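PDB 5JM6: aminopeptidase-like protein from Chaetomium thermophilum, which is probably a zinc-dependent aminopeptidase of the M18 family that assembles as a dodecamer and is linked to the Cvt pathway of selective autophagy. Local coordinates for residues S252-I265 against S272-L284. Residues are numbered along the deposited sequence; the frame is centred on the assembly and turned at random.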
loop_
_atom_site.group_PDB
_atom_site.type_symbol
_atom_site.label_atom_id
_atom_site.label_comp_id
_atom_site.label_asym_id
_atom_site.label_seq_id
_atom_site.Cartn_x
_atom_site.Cartn_y
_atom_site.Cartn_z
ATOM N N SER A 252 -16.245 14.878 -50.718
ATOM C CA SER A 252 -17.433 15.560 -50.206
ATOM C C SER A 252 -17.726 15.227 -48.746
ATOM O O SER A 252 -17.066 14.379 -48.147
ATOM C CB SER A 252 -18.651 15.207 -51.063
ATOM O OG SER A 252 -18.943 13.822 -50.983
ATOM N N PHE A 253 -18.741 15.881 -48.188
ATOM C CA PHE A 253 -19.142 15.620 -46.811
ATOM C C PHE A 253 -19.740 14.226 -46.683
ATOM O O PHE A 253 -19.480 13.524 -45.706
ATOM C CB PHE A 253 -20.147 16.667 -46.317
ATOM C CG PHE A 253 -20.696 16.380 -44.943
ATOM C CD1 PHE A 253 -20.028 16.815 -43.810
ATOM C CD2 PHE A 253 -21.882 15.676 -44.786
ATOM C CE1 PHE A 253 -20.529 16.551 -42.547
ATOM C CE2 PHE A 253 -22.387 15.408 -43.525
ATOM C CZ PHE A 253 -21.710 15.848 -42.405
ATOM N N ALA A 254 -20.543 13.833 -47.667
ATOM C CA ALA A 254 -21.215 12.538 -47.631
ATOM C C ALA A 254 -20.218 11.394 -47.464
ATOM O O ALA A 254 -20.510 10.402 -46.800
ATOM C CB ALA A 254 -22.048 12.336 -48.887
ATOM N N SER A 255 -19.033 11.545 -48.047
ATOM C CA SER A 255 -18.022 10.497 -47.976
ATOM C C SER A 255 -17.470 10.289 -46.562
ATOM O O SER A 255 -16.889 9.244 -46.276
ATOM C CB SER A 255 -16.872 10.803 -48.937
ATOM O OG SER A 255 -16.169 11.964 -48.535
ATOM N N THR A 256 -17.646 11.269 -45.678
ATOM C CA THR A 256 -17.135 11.145 -44.311
ATOM C C THR A 256 -18.089 10.386 -43.392
ATOM O O THR A 256 -17.769 10.127 -42.233
ATOM C CB THR A 256 -16.853 12.523 -43.672
ATOM O OG1 THR A 256 -18.039 13.328 -43.707
ATOM C CG2 THR A 256 -15.732 13.238 -44.406
ATOM N N GLN A 257 -19.247 10.010 -43.925
ATOM C CA GLN A 257 -20.339 9.471 -43.122
ATOM C C GLN A 257 -20.661 8.036 -43.530
ATOM O O GLN A 257 -20.249 7.594 -44.602
ATOM C CB GLN A 257 -21.582 10.354 -43.271
ATOM C CG GLN A 257 -21.315 11.833 -43.068
ATOM C CD GLN A 257 -21.091 12.187 -41.613
ATOM O OE1 GLN A 257 -21.853 11.777 -40.739
ATOM N NE2 GLN A 257 -20.031 12.938 -41.342
ATOM N N PRO A 258 -21.362 7.289 -42.660
ATOM C CA PRO A 258 -21.830 5.964 -43.083
ATOM C C PRO A 258 -22.731 6.080 -44.307
ATOM O O PRO A 258 -23.674 6.874 -44.281
ATOM C CB PRO A 258 -22.608 5.460 -41.865
ATOM C CG PRO A 258 -22.012 6.193 -40.713
ATOM C CD PRO A 258 -21.662 7.553 -41.241
ATOM N N PRO A 259 -22.449 5.301 -45.363
ATOM C CA PRO A 259 -23.176 5.423 -46.633
ATOM C C PRO A 259 -24.668 5.242 -46.435
ATOM O O PRO A 259 -25.491 5.915 -47.057
ATOM C CB PRO A 259 -22.607 4.282 -47.482
ATOM C CG PRO A 259 -21.294 3.956 -46.862
ATOM C CD PRO A 259 -21.463 4.207 -45.396
ATOM N N LYS A 260 -24.995 4.326 -45.536
ATOM C CA LYS A 260 -26.365 3.934 -45.284
ATOM C C LYS A 260 -27.145 4.965 -44.485
ATOM O O LYS A 260 -28.367 5.055 -44.603
ATOM C CB LYS A 260 -26.376 2.596 -44.564
ATOM C CG LYS A 260 -26.943 1.529 -45.436
ATOM C CD LYS A 260 -26.920 0.171 -44.810
ATOM C CE LYS A 260 -26.857 -0.849 -45.922
ATOM N NZ LYS A 260 -27.229 -2.192 -45.433
ATOM N N LEU A 261 -26.438 5.735 -43.665
ATOM C CA LEU A 261 -27.065 6.822 -42.929
ATOM C C LEU A 261 -27.374 7.971 -43.880
ATOM O O LEU A 261 -28.443 8.574 -43.807
ATOM C CB LEU A 261 -26.167 7.293 -41.785
ATOM C CG LEU A 261 -26.701 8.425 -40.903
ATOM C CD1 LEU A 261 -27.997 8.021 -40.217
ATOM C CD2 LEU A 261 -25.655 8.836 -39.880
ATOM N N VAL A 262 -26.435 8.257 -44.777
ATOM C CA VAL A 262 -26.606 9.321 -45.760
ATOM C C VAL A 262 -27.831 9.071 -46.639
ATOM O O VAL A 262 -28.656 9.966 -46.827
ATOM C CB VAL A 262 -25.353 9.472 -46.648
ATOM C CG1 VAL A 262 -25.580 10.524 -47.726
ATOM C CG2 VAL A 262 -24.146 9.828 -45.794
ATOM N N LYS A 263 -27.957 7.854 -47.165
ATOM C CA LYS A 263 -29.111 7.509 -47.992
ATOM C C LYS A 263 -30.401 7.586 -47.189
ATOM O O LYS A 263 -31.438 8.001 -47.707
ATOM C CB LYS A 263 -28.975 6.109 -48.587
ATOM C CG LYS A 263 -27.773 5.889 -49.477
ATOM C CD LYS A 263 -27.799 4.468 -50.013
ATOM C CE LYS A 263 -26.420 3.838 -49.994
ATOM N NZ LYS A 263 -26.489 2.362 -50.178
ATOM N N LEU A 264 -30.335 7.174 -45.928
ATOM C CA LEU A 264 -31.508 7.213 -45.070
ATOM C C LEU A 264 -31.925 8.661 -44.844
ATOM O O LEU A 264 -33.101 8.996 -44.943
ATOM C CB LEU A 264 -31.235 6.509 -43.738
ATOM C CG LEU A 264 -32.473 6.015 -42.986
ATOM C CD1 LEU A 264 -33.234 5.009 -43.833
ATOM C CD2 LEU A 264 -32.090 5.405 -41.647
ATOM N N ILE A 265 -30.948 9.522 -44.570
ATOM C CA ILE A 265 -31.216 10.940 -44.357
ATOM C C ILE A 265 -31.736 11.618 -45.631
ATOM O O ILE A 265 -32.632 12.459 -45.563
ATOM C CB ILE A 265 -29.952 11.676 -43.848
ATOM C CG1 ILE A 265 -29.545 11.151 -42.466
ATOM C CG2 ILE A 265 -30.174 13.182 -43.800
ATOM C CD1 ILE A 265 -30.635 11.242 -41.417
ATOM N N SER A 272 -32.002 13.303 -53.717
ATOM C CA SER A 272 -31.358 12.181 -54.398
ATOM C C SER A 272 -29.834 12.287 -54.340
ATOM O O SER A 272 -29.159 11.334 -53.957
ATOM C CB SER A 272 -31.836 12.060 -55.849
ATOM O OG SER A 272 -31.401 13.146 -56.644
ATOM N N ASP A 273 -29.295 13.409 -54.810
ATOM C CA ASP A 273 -27.849 13.590 -54.929
ATOM C C ASP A 273 -27.151 13.876 -53.596
ATOM O O ASP A 273 -27.369 14.922 -52.986
ATOM C CB ASP A 273 -27.554 14.719 -55.918
ATOM C CG ASP A 273 -26.100 14.754 -56.346
ATOM O OD1 ASP A 273 -25.414 15.753 -56.048
ATOM O OD2 ASP A 273 -25.644 13.783 -56.985
ATOM N N PRO A 274 -26.281 12.953 -53.161
ATOM C CA PRO A 274 -25.508 13.047 -51.914
ATOM C C PRO A 274 -24.728 14.346 -51.769
ATOM O O PRO A 274 -24.377 14.740 -50.658
ATOM C CB PRO A 274 -24.539 11.877 -52.019
ATOM C CG PRO A 274 -25.210 10.914 -52.925
ATOM C CD PRO A 274 -26.005 11.703 -53.891
ATOM N N ASP A 275 -24.450 14.999 -52.888
ATOM C CA ASP A 275 -23.596 16.173 -52.877
ATOM C C ASP A 275 -24.381 17.429 -52.503
ATOM O O ASP A 275 -23.820 18.522 -52.433
ATOM C CB ASP A 275 -22.910 16.330 -54.234
ATOM C CG ASP A 275 -21.966 15.179 -54.539
ATOM O OD1 ASP A 275 -20.977 15.010 -53.794
ATOM O OD2 ASP A 275 -22.214 14.437 -55.514
ATOM N N SER A 276 -25.678 17.257 -52.252
ATOM C CA SER A 276 -26.542 18.345 -51.800
ATOM C C SER A 276 -26.463 18.572 -50.292
ATOM O O SER A 276 -27.000 19.555 -49.780
ATOM C CB SER A 276 -27.994 18.073 -52.193
ATOM O OG SER A 276 -28.148 18.033 -53.599
ATOM N N ILE A 277 -25.816 17.657 -49.579
ATOM C CA ILE A 277 -25.633 17.822 -48.143
ATOM C C ILE A 277 -24.242 18.380 -47.869
ATOM O O ILE A 277 -23.233 17.725 -48.135
ATOM C CB ILE A 277 -25.836 16.497 -47.386
ATOM C CG1 ILE A 277 -27.249 15.966 -47.639
ATOM C CG2 ILE A 277 -25.602 16.694 -45.897
ATOM C CD1 ILE A 277 -27.573 14.695 -46.893
ATOM N N LEU A 278 -24.197 19.613 -47.372
ATOM C CA LEU A 278 -22.939 20.287 -47.073
ATOM C C LEU A 278 -22.390 19.859 -45.713
ATOM O O LEU A 278 -21.175 19.816 -45.505
ATOM C CB LEU A 278 -23.126 21.806 -47.118
ATOM C CG LEU A 278 -23.858 22.377 -48.340
ATOM C CD1 LEU A 278 -24.038 23.882 -48.215
ATOM C CD2 LEU A 278 -23.137 22.034 -49.636
ATOM N N ASN A 279 -23.303 19.533 -44.804
ATOM C CA ASN A 279 -22.977 19.152 -43.436
ATOM C C ASN A 279 -24.263 18.774 -42.721
ATOM O O ASN A 279 -25.355 18.992 -43.245
ATOM C CB ASN A 279 -22.278 20.294 -42.691
ATOM C CG ASN A 279 -21.149 19.809 -41.802
ATOM O OD1 ASN A 279 -21.380 19.168 -40.776
ATOM N ND2 ASN A 279 -19.917 20.122 -42.188
ATOM N N TRP A 280 -24.141 18.193 -41.535
ATOM C CA TRP A 280 -25.303 18.030 -40.679
ATOM C C TRP A 280 -24.890 18.022 -39.218
ATOM O O TRP A 280 -23.727 17.793 -38.888
ATOM C CB TRP A 280 -26.093 16.756 -41.021
ATOM C CG TRP A 280 -25.353 15.443 -40.910
ATOM C CD1 TRP A 280 -24.447 15.081 -39.953
ATOM C CD2 TRP A 280 -25.537 14.290 -41.739
ATOM N NE1 TRP A 280 -24.022 13.792 -40.165
ATOM C CE2 TRP A 280 -24.680 13.283 -41.253
ATOM C CE3 TRP A 280 -26.333 14.017 -42.856
ATOM C CZ2 TRP A 280 -24.599 12.025 -41.844
ATOM C CZ3 TRP A 280 -26.245 12.767 -43.443
ATOM C CH2 TRP A 280 -25.384 11.788 -42.936
ATOM N N GLU A 281 -25.845 18.321 -38.348
ATOM C CA GLU A 281 -25.621 18.213 -36.923
ATOM C C GLU A 281 -26.573 17.164 -36.377
ATOM O O GLU A 281 -27.762 17.423 -36.214
ATOM C CB GLU A 281 -25.839 19.569 -36.253
ATOM C CG GLU A 281 -24.733 19.990 -35.310
ATOM C CD GLU A 281 -24.815 21.458 -34.949
ATOM O OE1 GLU A 281 -24.743 21.780 -33.745
ATOM O OE2 GLU A 281 -24.945 22.292 -35.870
ATOM N N LEU A 282 -26.040 15.989 -36.063
ATOM C CA LEU A 282 -26.875 14.870 -35.653
ATOM C C LEU A 282 -26.393 14.309 -34.330
ATOM O O LEU A 282 -25.195 14.298 -34.046
ATOM C CB LEU A 282 -26.885 13.773 -36.723
ATOM C CG LEU A 282 -27.391 14.161 -38.117
ATOM C CD1 LEU A 282 -27.244 13.000 -39.082
ATOM C CD2 LEU A 282 -28.836 14.613 -38.054
ATOM N N GLU A 283 -27.336 13.850 -33.518
ATOM C CA GLU A 283 -27.014 13.270 -32.226
ATOM C C GLU A 283 -27.806 11.991 -32.010
ATOM O O GLU A 283 -28.769 11.716 -32.726
ATOM C CB GLU A 283 -27.299 14.268 -31.103
ATOM C CG GLU A 283 -28.722 14.799 -31.107
ATOM C CD GLU A 283 -28.913 15.967 -30.160
ATOM O OE1 GLU A 283 -28.165 16.960 -30.280
ATOM O OE2 GLU A 283 -29.812 15.890 -29.296
ATOM N N LEU A 284 -27.386 11.207 -31.028
ATOM C CA LEU A 284 -28.121 10.016 -30.644
ATOM C C LEU A 284 -29.004 10.331 -29.446
ATOM O O LEU A 284 -28.590 11.035 -28.526
ATOM C CB LEU A 284 -27.164 8.866 -30.328
ATOM C CG LEU A 284 -26.220 8.494 -31.473
ATOM C CD1 LEU A 284 -25.311 7.340 -31.083
ATOM C CD2 LEU A 284 -27.013 8.160 -32.728
#
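F253 and W280 meet edge to face in an aromatic and aliphatic core that packs helix 259-265 and the turn before it onto strand 277-284, a middle strand of the six-stranded antiparallel sheet, away from the zinc sites. The helix runs across the strand, their axes at 105° and 12.0 Å apart at closest approach, and side chains fill the space between. F253 holds its CG anti to the backbone N (chi1 175°), sending the ring flat over the strand. N279 CA sits almost on the ring normal, 3.5 Å from the ring centroid, as a CH-pi contact. The CE2–CZ edge of F253 points at one face of the W280 indole; the planes stand at 85°, with the centroid of the phenyl ring 4.9 Å from that of the five-membered ring. L282 CD1 lies over the opposite face. At the far end of the indole, V262 CG2 comes within 3.7 Å of W280 CH2, I265 CG1 lies 3.8 Å from W280 CZ3, and L261 CD2 approaches CZ2. The bent chain of Q257 brings OE1 to the indole edge, 3.0 Å from W280 NE1. Beyond F253, A254 CB meets P274 CB at the short 3-10 turn preceding the strand. Were W280 replaced by alanine, the F253 edge would probably lose its aromatic face and a gap would be likely to open beside V262 and I265. V180 and L141 on the two neighbouring strands also touch W280. The contact is thus mainly apolar, the indole buried among aliphatic and aromatic side chains with the Q257 amide oxygen as a polar group at its edge.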